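Local coordinates for protein citrate lyase, subunit 1 (Methanothrix soehngenii, PDB 6ZNW) that probably takes part in the interconversion of citrate, ATP and CoA with oxaloacetate, acetyl-CoA, ADP and phosphate, at residues 129-134 against 149-154; 118-123 against 201-206; 281-286 against 300-305; 10-15 against 210-215. One frame throughout, in Å; residues are numbered along the deposited sequence.

Interaction 1 (129-134 against 149-154)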
loop_
_atom_site.group_PDB
_atom_site.type_symbol
_atom_site.label_atom_id
_atom_site.label_comp_id
_atom_site.label_asym_id
_atom_site.label_seq_id
_atom_site.Cartn_x
_atom_site.Cartn_y
_atom_site.Cartn_z
ATOM N N ASP A 129 56.113 42.234 7.851
ATOM C CA ASP A 129 56.493 42.446 9.246
ATOM C C ASP A 129 57.819 43.205 9.330
ATOM O O ASP A 129 58.684 43.035 8.482
ATOM C CB ASP A 129 56.609 41.095 9.975
ATOM C CG ASP A 129 55.429 40.164 9.731
ATOM O OD1 ASP A 129 54.271 40.622 9.877
ATOM O OD2 ASP A 129 55.664 38.981 9.392
ATOM N N ASN A 130 57.977 44.045 10.346
ATOM C CA ASN A 130 59.196 44.814 10.547
ATOM C C ASN A 130 59.852 44.436 11.868
ATOM O O ASN A 130 59.204 44.441 12.915
ATOM C CB ASN A 130 58.910 46.316 10.508
ATOM C CG ASN A 130 58.337 46.787 9.195
ATOM O OD1 ASN A 130 58.945 46.628 8.132
ATOM N ND2 ASN A 130 57.152 47.380 9.242
ATOM N N ILE A 131 61.144 44.083 11.807
ATOM C CA ILE A 131 61.951 43.740 12.974
ATOM C C ILE A 131 62.811 44.952 13.302
ATOM O O ILE A 131 63.469 45.486 12.419
ATOM C CB ILE A 131 62.811 42.475 12.713
ATOM C CG1 ILE A 131 61.930 41.292 12.261
ATOM C CG2 ILE A 131 63.636 42.111 13.943
ATOM C CD1 ILE A 131 62.690 40.047 11.821
ATOM N N PHE A 132 62.772 45.413 14.551
ATOM C CA PHE A 132 63.542 46.568 15.002
ATOM C C PHE A 132 64.606 46.106 15.983
ATOM O O PHE A 132 64.305 45.319 16.874
ATOM C CB PHE A 132 62.620 47.614 15.657
ATOM C CG PHE A 132 61.502 48.075 14.754
ATOM C CD1 PHE A 132 61.709 49.075 13.822
ATOM C CD2 PHE A 132 60.247 47.499 14.828
ATOM C CE1 PHE A 132 60.684 49.483 12.980
ATOM C CE2 PHE A 132 59.226 47.905 13.977
ATOM C CZ PHE A 132 59.450 48.894 13.060
ATOM N N PHE A 133 65.853 46.558 15.799
ATOM C CA PHE A 133 66.948 46.171 16.686
ATOM C C PHE A 133 67.833 47.362 17.026
ATOM O O PHE A 133 68.094 48.205 16.172
ATOM C CB PHE A 133 67.788 45.019 16.077
ATOM C CG PHE A 133 69.003 44.609 16.887
ATOM C CD1 PHE A 133 68.886 43.733 17.950
ATOM C CD2 PHE A 133 70.258 45.100 16.580
ATOM C CE1 PHE A 133 69.994 43.395 18.722
ATOM C CE2 PHE A 133 71.367 44.764 17.358
ATOM C CZ PHE A 133 71.232 43.898 18.413
ATOM N N SER A 134 68.316 47.414 18.271
ATOM C CA SER A 134 69.239 48.440 18.748
ATOM C C SER A 134 70.158 47.873 19.853
ATOM O O SER A 134 69.840 46.848 20.459
ATOM C CB SER A 134 68.483 49.674 19.236
ATOM O OG SER A 134 69.363 50.750 19.524
ATOM N N ILE A 149 67.908 49.871 13.802
ATOM C CA ILE A 149 67.813 49.318 12.450
ATOM C C ILE A 149 66.450 48.665 12.237
ATOM O O ILE A 149 65.899 48.066 13.161
ATOM C CB ILE A 149 68.991 48.352 12.133
ATOM C CG1 ILE A 149 69.007 47.930 10.650
ATOM C CG2 ILE A 149 68.998 47.137 13.059
ATOM C CD1 ILE A 149 70.416 47.888 10.036
ATOM N N SER A 150 65.890 48.811 11.029
ATOM C CA SER A 150 64.600 48.217 10.683
ATOM C C SER A 150 64.787 47.206 9.556
ATOM O O SER A 150 65.339 47.557 8.515
ATOM C CB SER A 150 63.619 49.291 10.221
ATOM O OG SER A 150 63.487 50.350 11.155
ATOM N N ILE A 151 64.351 45.953 9.763
ATOM C CA ILE A 151 64.445 44.915 8.742
ATOM C C ILE A 151 63.050 44.443 8.342
ATOM O O ILE A 151 62.284 43.960 9.174
ATOM C CB ILE A 151 65.407 43.756 9.106
ATOM C CG1 ILE A 151 64.885 42.880 10.249
ATOM C CG2 ILE A 151 66.826 44.278 9.400
ATOM C CD1 ILE A 151 65.636 41.579 10.354
ATOM N N HIS A 152 62.702 44.636 7.068
ATOM C CA HIS A 152 61.386 44.271 6.568
ATOM C C HIS A 152 61.334 42.852 6.018
ATOM O O HIS A 152 62.145 42.474 5.180
ATOM C CB HIS A 152 60.896 45.281 5.520
ATOM C CG HIS A 152 59.528 44.972 5.000
ATOM N ND1 HIS A 152 58.395 45.254 5.740
ATOM C CD2 HIS A 152 59.158 44.384 3.838
ATOM C CE1 HIS A 152 57.376 44.846 5.003
ATOM N NE2 HIS A 152 57.786 44.311 3.852
ATOM N N VAL A 153 60.350 42.085 6.480
ATOM C CA VAL A 153 60.105 40.712 6.065
ATOM C C VAL A 153 58.809 40.705 5.250
ATOM O O VAL A 153 57.739 40.978 5.791
ATOM C CB VAL A 153 60.000 39.760 7.280
ATOM C CG1 VAL A 153 59.950 38.313 6.825
ATOM C CG2 VAL A 153 61.151 39.973 8.259
ATOM N N ASP A 154 58.913 40.433 3.945
ATOM C CA ASP A 154 57.774 40.403 3.035
ATOM C C ASP A 154 56.782 39.292 3.409
ATOM O O ASP A 154 57.193 38.214 3.843
ATOM C CB ASP A 154 58.267 40.247 1.590
ATOM C CG ASP A 154 57.177 40.335 0.548
ATOM O OD1 ASP A 154 56.782 41.466 0.199
ATOM O OD2 ASP A 154 56.726 39.272 0.073
#
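Asp129, Ile131 and Phe133 pair with Val153, Ile151 and Ile149 through backbone hydrogen bonds in both directions, and the two strands run antiparallel at 157°. Strand 149-154 forms an edge, within this chain, of the antiparallel sheet of the ATP-grasp domain. The bonds Ile131 N to Ile151 O (2.9 Å) and Ile151 N to Ile131 O (2.8 Å) sit in the middle of the pairing. Two non-hydrogen-bonded pairs alternate with these, Asn130 with His152 and Phe132 with Ser150.

The two faces of the sheet differ. On the face of Asn130 a side-chain hydrogen bond crosses the contact. ND1 of His152 gives its hydrogen to OD1 of Asn130 at 2.8 Å. OD1 lies in the plane of the imidazole, but ND1 stands above the plane of the amide, and the two planes are 44° apart. The other end of the amide, ND2, is bonded to Asp125, so the whole group is held from both ends. A leucine in place of His152 would probably leave OD1 of Asn130 without this donor and the amide less firmly fixed. Next along this face, OG of Ser150 lies 3.4 Å from CD1 of Phe132.

The opposite face is mostly apolar, and helix 176-192 packs on it, with Trp187 touching Ile131 and Val153; the carboxylate of Asp129, also here, is bonded to Ser124 and Trp187. CD1 of Ile131 lies 3.9 Å from CG2 of Val153. CG1 of Ile151 sits between its own backbone N and carbonyl carbon (chi1 69°). This brings CG1 of Ile151 within a tight 3.2 Å of CB of Ile131.

Interaction 2 (118-123 against 201-206)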
loop_
_atom_site.group_PDB
_atom_site.type_symbol
_atom_site.label_atom_id
_atom_site.label_comp_id
_atom_site.label_asym_id
_atom_site.label_seq_id
_atom_site.Cartn_x
_atom_site.Cartn_y
_atom_site.Cartn_z
ATOM N N TYR A 118 70.225 44.761 24.798
ATOM C CA TYR A 118 69.833 44.931 23.401
ATOM C C TYR A 118 68.301 44.933 23.277
ATOM O O TYR A 118 67.598 44.311 24.074
ATOM C CB TYR A 118 70.465 43.862 22.478
ATOM C CG TYR A 118 71.980 43.755 22.524
ATOM C CD1 TYR A 118 72.772 44.873 22.747
ATOM C CD2 TYR A 118 72.620 42.545 22.290
ATOM C CE1 TYR A 118 74.158 44.782 22.783
ATOM C CE2 TYR A 118 74.006 42.441 22.321
ATOM C CZ TYR A 118 74.774 43.564 22.572
ATOM O OH TYR A 118 76.152 43.487 22.610
ATOM N N TYR A 119 67.783 45.646 22.277
ATOM C CA TYR A 119 66.350 45.805 22.099
ATOM C C TYR A 119 65.893 45.130 20.811
ATOM O O TYR A 119 66.560 45.255 19.789
ATOM C CB TYR A 119 65.975 47.309 22.056
ATOM C CG TYR A 119 66.711 48.197 23.044
ATOM C CD1 TYR A 119 66.201 48.433 24.313
ATOM C CD2 TYR A 119 67.906 48.815 22.701
ATOM C CE1 TYR A 119 66.876 49.238 25.225
ATOM C CE2 TYR A 119 68.600 49.606 23.610
ATOM C CZ TYR A 119 68.076 49.825 24.868
ATOM O OH TYR A 119 68.746 50.629 25.759
ATOM N N VAL A 120 64.764 44.420 20.855
ATOM C CA VAL A 120 64.189 43.780 19.674
ATOM C C VAL A 120 62.665 43.919 19.690
ATOM O O VAL A 120 62.043 43.725 20.730
ATOM C CB VAL A 120 64.668 42.321 19.419
ATOM C CG1 VAL A 120 64.250 41.380 20.544
ATOM C CG2 VAL A 120 64.176 41.805 18.068
ATOM N N ALA A 121 62.068 44.316 18.559
ATOM C CA ALA A 121 60.617 44.459 18.472
ATOM C C ALA A 121 60.086 44.060 17.110
ATOM O O ALA A 121 60.671 44.415 16.096
ATOM C CB ALA A 121 60.194 45.883 18.799
ATOM N N ILE A 122 58.980 43.304 17.081
ATOM C CA ILE A 122 58.351 42.921 15.825
ATOM C C ILE A 122 56.928 43.467 15.794
ATOM O O ILE A 122 56.142 43.274 16.722
ATOM C CB ILE A 122 58.421 41.406 15.490
ATOM C CG1 ILE A 122 59.824 40.827 15.746
ATOM C CG2 ILE A 122 57.977 41.147 14.048
ATOM C CD1 ILE A 122 59.876 39.330 15.781
ATOM N N SER A 123 56.647 44.220 14.745
ATOM C CA SER A 123 55.369 44.852 14.456
ATOM C C SER A 123 55.070 44.618 12.967
ATOM O O SER A 123 55.979 44.279 12.211
ATOM C CB SER A 123 55.460 46.348 14.733
ATOM O OG SER A 123 54.190 46.880 15.074
ATOM N N ASN A 201 62.641 44.439 25.544
ATOM C CA ASN A 201 63.409 45.632 25.868
ATOM C C ASN A 201 63.700 45.676 27.354
ATOM O O ASN A 201 62.893 46.187 28.132
ATOM C CB ASN A 201 62.643 46.901 25.475
ATOM C CG ASN A 201 62.797 47.355 24.037
ATOM O OD1 ASN A 201 62.838 46.558 23.091
ATOM N ND2 ASN A 201 62.850 48.668 23.838
ATOM N N PRO A 202 64.835 45.114 27.781
ATOM C CA PRO A 202 65.919 44.552 26.970
ATOM C C PRO A 202 66.055 43.021 27.008
ATOM O O PRO A 202 65.350 42.334 27.740
ATOM C CB PRO A 202 67.155 45.215 27.615
ATOM C CG PRO A 202 66.766 45.372 29.111
ATOM C CD PRO A 202 65.241 45.201 29.192
ATOM N N PHE A 203 66.977 42.493 26.190
ATOM C CA PHE A 203 67.410 41.101 26.203
ATOM C C PHE A 203 68.937 41.070 26.472
ATOM O O PHE A 203 69.624 42.066 26.237
ATOM C CB PHE A 203 66.984 40.305 24.949
ATOM C CG PHE A 203 67.701 40.537 23.640
ATOM C CD1 PHE A 203 68.821 39.794 23.305
ATOM C CD2 PHE A 203 67.175 41.393 22.688
ATOM C CE1 PHE A 203 69.452 39.975 22.082
ATOM C CE2 PHE A 203 67.804 41.569 21.463
ATOM C CZ PHE A 203 68.929 40.850 21.162
ATOM N N THR A 204 69.452 39.968 27.039
ATOM C CA THR A 204 70.884 39.838 27.348
ATOM C C THR A 204 71.415 38.396 27.073
ATOM O O THR A 204 70.673 37.555 26.569
ATOM C CB THR A 204 71.188 40.342 28.793
ATOM O OG1 THR A 204 70.586 41.613 29.008
ATOM C CG2 THR A 204 72.686 40.431 29.068
ATOM N N PHE A 205 72.705 38.136 27.373
ATOM C CA PHE A 205 73.386 36.871 27.207
ATOM C C PHE A 205 73.726 36.225 28.547
ATOM O O PHE A 205 74.161 36.903 29.482
ATOM C CB PHE A 205 74.680 37.091 26.411
ATOM C CG PHE A 205 74.428 37.356 24.952
ATOM C CD1 PHE A 205 74.318 36.311 24.053
ATOM C CD2 PHE A 205 74.277 38.650 24.481
ATOM C CE1 PHE A 205 74.058 36.552 22.716
ATOM C CE2 PHE A 205 74.018 38.889 23.141
ATOM C CZ PHE A 205 73.905 37.838 22.267
ATOM N N SER A 206 73.557 34.900 28.613
ATOM C CA SER A 206 73.906 34.064 29.760
ATOM C C SER A 206 74.919 33.076 29.186
ATOM O O SER A 206 74.531 31.997 28.731
ATOM C CB SER A 206 72.672 33.320 30.267
ATOM O OG SER A 206 72.930 32.667 31.501
#
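Tyr118 and Phe203 form one antiparallel hydrogen-bonded pair, and both of their backbone groups are satisfied by each other. Tyr118 N donates to Phe203 O at 3.1 Å, nearly straight. Phe203 N donates to Tyr118 O at 2.9 Å.

The pairing is local because segment 201-206 turns a corner at Asn201 and Pro202, where the peptide before the proline is cis. Beyond the corner the strands diverge, with 122° between their directions. The backbone of Val120 bonds to Ile200, on the other side of the corner. The backbone of Tyr119 faces the other way and bonds to Ser134. The hydroxyl of Thr204 is bonded to the carbonyl of Glu116.

Aromatic side chains close the contact on one face. CB of Tyr118 stands over the face of the Phe203 ring, 3.8 Å from its centroid, in a CH-pi contact. The Tyr118 ring then turns an edge toward that same ring in an offset edge-to-face pair, planes at 78°. CE2 of Tyr118 meets CE2 of Phe205 at 3.6 Å, in the plane of the phenylalanine ring. Phe203 takes the cramped first torsion between backbone N and carbonyl carbon (chi1 75°). That folds its ring back along the neighbouring strand, where CD2 of Phe203 lies 3.6 Å from CG1 of Val120.

In the ATP-grasp sheet, strand 118-125 lies between 195-206 and 128-134. Helix 176-192 packs on the aromatic face: Phe182 meets the ring of Phe203, Ile183 touches Val120 and Val179 touches Phe205.

Interaction 3 (281-286 against 300-305). With PO4 (phosphate ion), chain E.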
loop_
_atom_site.group_PDB
_atom_site.type_symbol
_atom_site.label_atom_id
_atom_site.label_comp_id
_atom_site.label_asym_id
_atom_site.label_seq_id
_atom_site.Cartn_x
_atom_site.Cartn_y
_atom_site.Cartn_z
ATOM N N GLY A 281 30.782 51.336 12.386
ATOM C CA GLY A 281 30.882 52.682 11.834
ATOM C C GLY A 281 29.934 53.679 12.466
ATOM O O GLY A 281 30.365 54.713 12.968
ATOM N N ALA A 282 28.650 53.363 12.481
ATOM C CA ALA A 282 27.633 54.240 13.052
ATOM C C ALA A 282 27.756 54.444 14.568
ATOM O O ALA A 282 27.490 55.544 15.041
ATOM C CB ALA A 282 26.237 53.723 12.702
ATOM N N SER A 283 28.165 53.413 15.324
ATOM C CA SER A 283 28.281 53.520 16.779
ATOM C C SER A 283 29.324 54.540 17.215
ATOM O O SER A 283 29.121 55.256 18.199
ATOM C CB SER A 283 28.544 52.155 17.404
ATOM O OG SER A 283 29.648 51.504 16.800
ATOM N N VAL A 284 30.422 54.618 16.451
ATOM C CA VAL A 284 31.504 55.564 16.651
ATOM C C VAL A 284 30.969 56.976 16.364
ATOM O O VAL A 284 31.232 57.894 17.143
ATOM C CB VAL A 284 32.714 55.192 15.751
ATOM C CG1 VAL A 284 33.705 56.333 15.659
ATOM C CG2 VAL A 284 33.401 53.934 16.259
ATOM N N ILE A 285 30.187 57.138 15.278
ATOM C CA ILE A 285 29.590 58.420 14.908
ATOM C C ILE A 285 28.596 58.908 15.974
ATOM O O ILE A 285 28.612 60.096 16.312
ATOM C CB ILE A 285 28.987 58.393 13.486
ATOM C CG1 ILE A 285 30.079 58.083 12.458
ATOM C CG2 ILE A 285 28.301 59.717 13.157
ATOM C CD1 ILE A 285 29.591 57.794 11.091
ATOM N N TYR A 286 27.804 57.996 16.570
ATOM C CA TYR A 286 26.886 58.386 17.643
ATOM C C TYR A 286 27.666 58.865 18.876
ATOM O O TYR A 286 27.283 59.863 19.482
ATOM C CB TYR A 286 25.910 57.260 17.997
ATOM C CG TYR A 286 24.691 57.188 17.099
ATOM C CD1 TYR A 286 24.743 56.548 15.870
ATOM C CD2 TYR A 286 23.470 57.707 17.506
ATOM C CE1 TYR A 286 23.617 56.426 15.066
ATOM C CE2 TYR A 286 22.339 57.606 16.704
ATOM C CZ TYR A 286 22.414 56.952 15.489
ATOM O OH TYR A 286 21.306 56.848 14.683
ATOM N N ALA A 300 27.454 56.461 29.144
ATOM C CA ALA A 300 27.514 55.264 29.967
ATOM C C ALA A 300 28.198 54.052 29.334
ATOM O O ALA A 300 28.686 53.191 30.070
ATOM C CB ALA A 300 26.113 54.885 30.420
ATOM N N ASN A 301 28.237 53.971 27.995
ATOM C CA ASN A 301 28.829 52.811 27.333
ATOM C C ASN A 301 29.155 53.052 25.855
ATOM O O ASN A 301 28.624 53.976 25.235
ATOM C CB ASN A 301 27.838 51.614 27.420
ATOM C CG ASN A 301 26.647 51.753 26.491
ATOM O OD1 ASN A 301 25.838 52.679 26.616
ATOM N ND2 ASN A 301 26.553 50.871 25.502
ATOM N N TYR A 302 29.972 52.156 25.284
ATOM C CA TYR A 302 30.237 52.083 23.862
ATOM C C TYR A 302 29.856 50.648 23.478
ATOM O O TYR A 302 30.433 49.689 23.992
ATOM C CB TYR A 302 31.701 52.391 23.450
ATOM C CG TYR A 302 31.904 52.025 21.996
ATOM C CD1 TYR A 302 31.415 52.840 20.983
ATOM C CD2 TYR A 302 32.379 50.770 21.637
ATOM C CE1 TYR A 302 31.457 52.443 19.652
ATOM C CE2 TYR A 302 32.378 50.344 20.316
ATOM C CZ TYR A 302 31.948 51.196 19.321
ATOM O OH TYR A 302 31.999 50.805 18.007
ATOM N N GLY A 303 28.924 50.523 22.558
ATOM C CA GLY A 303 28.484 49.216 22.100
ATOM C C GLY A 303 28.114 49.178 20.637
ATOM O O GLY A 303 28.022 50.220 19.986
ATOM N N GLU A 304 27.907 47.963 20.115
ATOM C CA GLU A 304 27.458 47.730 18.741
ATOM C C GLU A 304 26.974 46.325 18.524
ATOM O O GLU A 304 27.458 45.381 19.139
ATOM C CB GLU A 304 28.485 48.126 17.651
ATOM C CG GLU A 304 29.593 47.120 17.403
ATOM C CD GLU A 304 29.530 46.286 16.138
ATOM O OE1 GLU A 304 30.565 45.666 15.810
ATOM O OE2 GLU A 304 28.457 46.208 15.501
ATOM N N TYR A 305 25.995 46.203 17.632
ATOM C CA TYR A 305 25.455 44.960 17.136
ATOM C C TYR A 305 25.316 45.117 15.617
ATOM O O TYR A 305 24.988 46.197 15.137
ATOM C CB TYR A 305 24.129 44.557 17.817
ATOM C CG TYR A 305 22.928 45.369 17.382
ATOM C CD1 TYR A 305 22.681 46.626 17.920
ATOM C CD2 TYR A 305 22.063 44.897 16.403
ATOM C CE1 TYR A 305 21.598 47.387 17.502
ATOM C CE2 TYR A 305 20.982 45.654 15.972
ATOM C CZ TYR A 305 20.739 46.889 16.540
ATOM O OH TYR A 305 19.673 47.641 16.127
HETATM P P PO4 E . 29.889 48.032 10.239
HETATM O O1 PO4 E . 29.516 47.106 11.497
HETATM O O2 PO4 E . 29.677 49.518 10.567
HETATM O O3 PO4 E . 28.878 47.734 9.034
HETATM O O4 PO4 E . 31.398 47.809 9.752
#
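A hydroxyl-to-hydroxyl bond joins the helix to the strand here: OH of Tyr302 donates to OG of Ser283 at 2.7 Å. The citrate-binding region belongs to the succinyl-CoA synthetase clan. Helix 280-292 follows strand 273-275 of its parallel sheet, and residues 301-305 run nearly opposite to helical residues 281-286, at 155°.

OG of Ser283 lies between its backbone N and carbonyl carbon (chi1 53°). This turns it back toward the start of the helix, where its one hydrogen can reach the carbonyls of Gly279 and Gly280. The tyrosine hydroxyl has a second partner too, a backbone group of another protein chain. The buried pair thus ties helix, strand and neighbouring chain together. CB of Ser283 rests 3.3 Å from O of Gly303, and CG2 of Val284 lies 4.2 Å from CE1 of Tyr302.

Glu304 meets the serine with its CB alone. Its carboxylate is bonded to Ser261 and Ser306, and the side chain is about 4 Å from a bound magnesium ion and about 6 Å from a citrate.

A phosphate ion, probably from the crystallisation liquor, sits at the start of the helix and is also bonded by Gly280 N and another protein chain. Its place is consistent with a phosphate-holding helix end, as in succinyl-CoA synthetases. Gly281, with no side chain to crowd the ion, gives its N-H to phosphate O2 at 2.8 Å, nearly straight at 169°.

Interaction 4 (10-15 against 210-215)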
loop_
_atom_site.group_PDB
_atom_site.type_symbol
_atom_site.label_atom_id
_atom_site.label_comp_id
_atom_site.label_asym_id
_atom_site.label_seq_id
_atom_site.Cartn_x
_atom_site.Cartn_y
_atom_site.Cartn_z
ATOM N N ASP A 10 52.888 35.393 30.736
ATOM C CA ASP A 10 52.358 34.613 29.618
ATOM C C ASP A 10 53.253 34.678 28.379
ATOM O O ASP A 10 53.489 33.649 27.750
ATOM C CB ASP A 10 50.933 35.076 29.260
ATOM C CG ASP A 10 49.899 34.835 30.339
ATOM O OD1 ASP A 10 49.974 33.780 31.007
ATOM O OD2 ASP A 10 48.997 35.689 30.497
ATOM N N ALA A 11 53.741 35.874 28.026
ATOM C CA ALA A 11 54.597 36.062 26.858
ATOM C C ALA A 11 55.945 35.332 27.009
ATOM O O ALA A 11 56.395 34.674 26.068
ATOM C CB ALA A 11 54.816 37.544 26.607
ATOM N N LYS A 12 56.562 35.417 28.205
ATOM C CA LYS A 12 57.821 34.735 28.508
ATOM C C LYS A 12 57.623 33.222 28.593
ATOM O O LYS A 12 58.519 32.479 28.213
ATOM C CB LYS A 12 58.454 35.271 29.805
ATOM C CG LYS A 12 59.117 36.629 29.640
ATOM C CD LYS A 12 59.528 37.217 30.979
ATOM C CE LYS A 12 60.645 38.232 30.864
ATOM N NZ LYS A 12 60.642 38.931 29.555
ATOM N N ASN A 13 56.456 32.767 29.079
ATOM C CA ASN A 13 56.124 31.345 29.157
ATOM C C ASN A 13 55.933 30.779 27.740
ATOM O O ASN A 13 56.370 29.658 27.476
ATOM C CB ASN A 13 54.864 31.136 29.992
ATOM C CG ASN A 13 54.559 29.695 30.289
ATOM O OD1 ASN A 13 55.411 28.936 30.762
ATOM N ND2 ASN A 13 53.327 29.282 30.012
ATOM N N LEU A 14 55.314 31.566 26.829
ATOM C CA LEU A 14 55.138 31.183 25.427
ATOM C C LEU A 14 56.526 31.081 24.784
ATOM O O LEU A 14 56.811 30.101 24.106
ATOM C CB LEU A 14 54.282 32.223 24.658
ATOM C CG LEU A 14 52.754 32.138 24.794
ATOM C CD1 LEU A 14 52.086 33.364 24.192
ATOM C CD2 LEU A 14 52.211 30.903 24.121
ATOM N N LEU A 15 57.401 32.069 25.033
ATOM C CA LEU A 15 58.756 32.082 24.490
ATOM C C LEU A 15 59.576 30.900 25.014
ATOM O O LEU A 15 60.312 30.276 24.257
ATOM C CB LEU A 15 59.457 33.406 24.820
ATOM C CG LEU A 15 60.719 33.681 24.017
ATOM C CD1 LEU A 15 60.378 34.165 22.635
ATOM C CD2 LEU A 15 61.610 34.690 24.720
ATOM N N ILE A 210 70.694 33.064 25.265
ATOM C CA ILE A 210 69.948 34.329 25.196
ATOM C C ILE A 210 68.826 34.406 26.258
ATOM O O ILE A 210 68.030 33.477 26.384
ATOM C CB ILE A 210 69.424 34.618 23.762
ATOM C CG1 ILE A 210 70.569 34.616 22.737
ATOM C CG2 ILE A 210 68.668 35.943 23.716
ATOM C CD1 ILE A 210 70.451 33.574 21.683
ATOM N N VAL A 211 68.781 35.510 27.033
ATOM C CA VAL A 211 67.813 35.719 28.114
ATOM C C VAL A 211 66.964 37.011 27.977
ATOM O O VAL A 211 67.513 38.112 28.030
ATOM C CB VAL A 211 68.542 35.683 29.482
ATOM C CG1 VAL A 211 67.592 36.017 30.629
ATOM C CG2 VAL A 211 69.216 34.334 29.715
ATOM N N PRO A 212 65.616 36.893 27.885
ATOM C CA PRO A 212 64.769 38.100 27.830
ATOM C C PRO A 212 64.563 38.721 29.223
ATOM O O PRO A 212 64.234 37.997 30.161
ATOM C CB PRO A 212 63.447 37.571 27.264
ATOM C CG PRO A 212 63.391 36.147 27.695
ATOM C CD PRO A 212 64.811 35.656 27.835
ATOM N N LEU A 213 64.756 40.046 29.376
ATOM C CA LEU A 213 64.605 40.692 30.691
ATOM C C LEU A 213 63.230 41.339 30.899
ATOM O O LEU A 213 62.672 41.255 31.992
ATOM C CB LEU A 213 65.734 41.693 30.981
ATOM C CG LEU A 213 67.151 41.135 31.030
ATOM C CD1 LEU A 213 68.139 42.234 31.334
ATOM C CD2 LEU A 213 67.287 40.050 32.090
ATOM N N ASP A 214 62.698 42.000 29.868
ATOM C CA ASP A 214 61.351 42.575 29.902
ATOM C C ASP A 214 60.651 42.215 28.619
ATOM O O ASP A 214 61.275 42.214 27.555
ATOM C CB ASP A 214 61.328 44.099 30.100
ATOM C CG ASP A 214 59.908 44.657 30.165
ATOM O OD1 ASP A 214 59.245 44.474 31.208
ATOM O OD2 ASP A 214 59.447 45.230 29.155
ATOM N N MET A 215 59.344 41.929 28.705
ATOM C CA MET A 215 58.584 41.539 27.549
ATOM C C MET A 215 57.184 42.167 27.494
ATOM O O MET A 215 56.439 42.143 28.468
ATOM C CB MET A 215 58.497 40.012 27.484
ATOM C CG MET A 215 58.184 39.489 26.104
ATOM S SD MET A 215 58.500 37.715 25.998
ATOM C CE MET A 215 57.965 37.396 24.372
#
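Ala11, Lys12 and Leu15 lie along one side of helix 8-18 and pack on Pro212 and Met215. This joins the first helix of the ATP-grasp domain to strand 209-220 where that strand is interrupted. The contact is made by side-chain packing.

Met215 is fully extended from CA to CE, with CG opposite its backbone N (chi1 -159°). Its end reaches the helix, and SD of Met215 lies 3.7 Å from CB of Ala11. CE of Met215 goes on to meet O of Ala11 at 3.6 Å.

Lys12 runs past Met215 in the opposite direction. Its chain is nearly straight until it bends at the last torsion (chi4 29°). The bend brings NZ of Lys12 to 3.2 Å from CB of Met215. N of Met215 is close by, but both are donors and do not bond. The ammonium group has a long, weak ion pair with Glu8. Replacing Lys12 by an alanine would probably open a gap beside Met215 and leave Glu8 without this distant positive partner.

Leu15 also touches Leu186 and Phe189 of helix 176-192. Toward the strand, CD2 of Leu15 meets CG of Pro212 at 3.8 Å.

Interactions 1, 2 and 4 belong to the ATP-grasp domain and reach one antiparallel sheet. Across it the strands run 209-220, 195-206, 118-125, 128-134, 149-154, so interaction 2 stands between the other two. Its centre is about 13 Å from that of interaction 1 and about 10 Å from that of interaction 4. Backbone bonds link it to both, such as Phe132 to Ala121 and Thr204 to Val211. Along the chain, 10-15 with 210-215 encloses the other two, joining the domain's start to its late strands. Interaction 3 follows in the citrate-binding region, its centre about 36 to 39 Å from theirs. The magnesium and citrate site thus lies apart from the ATP-grasp sheet.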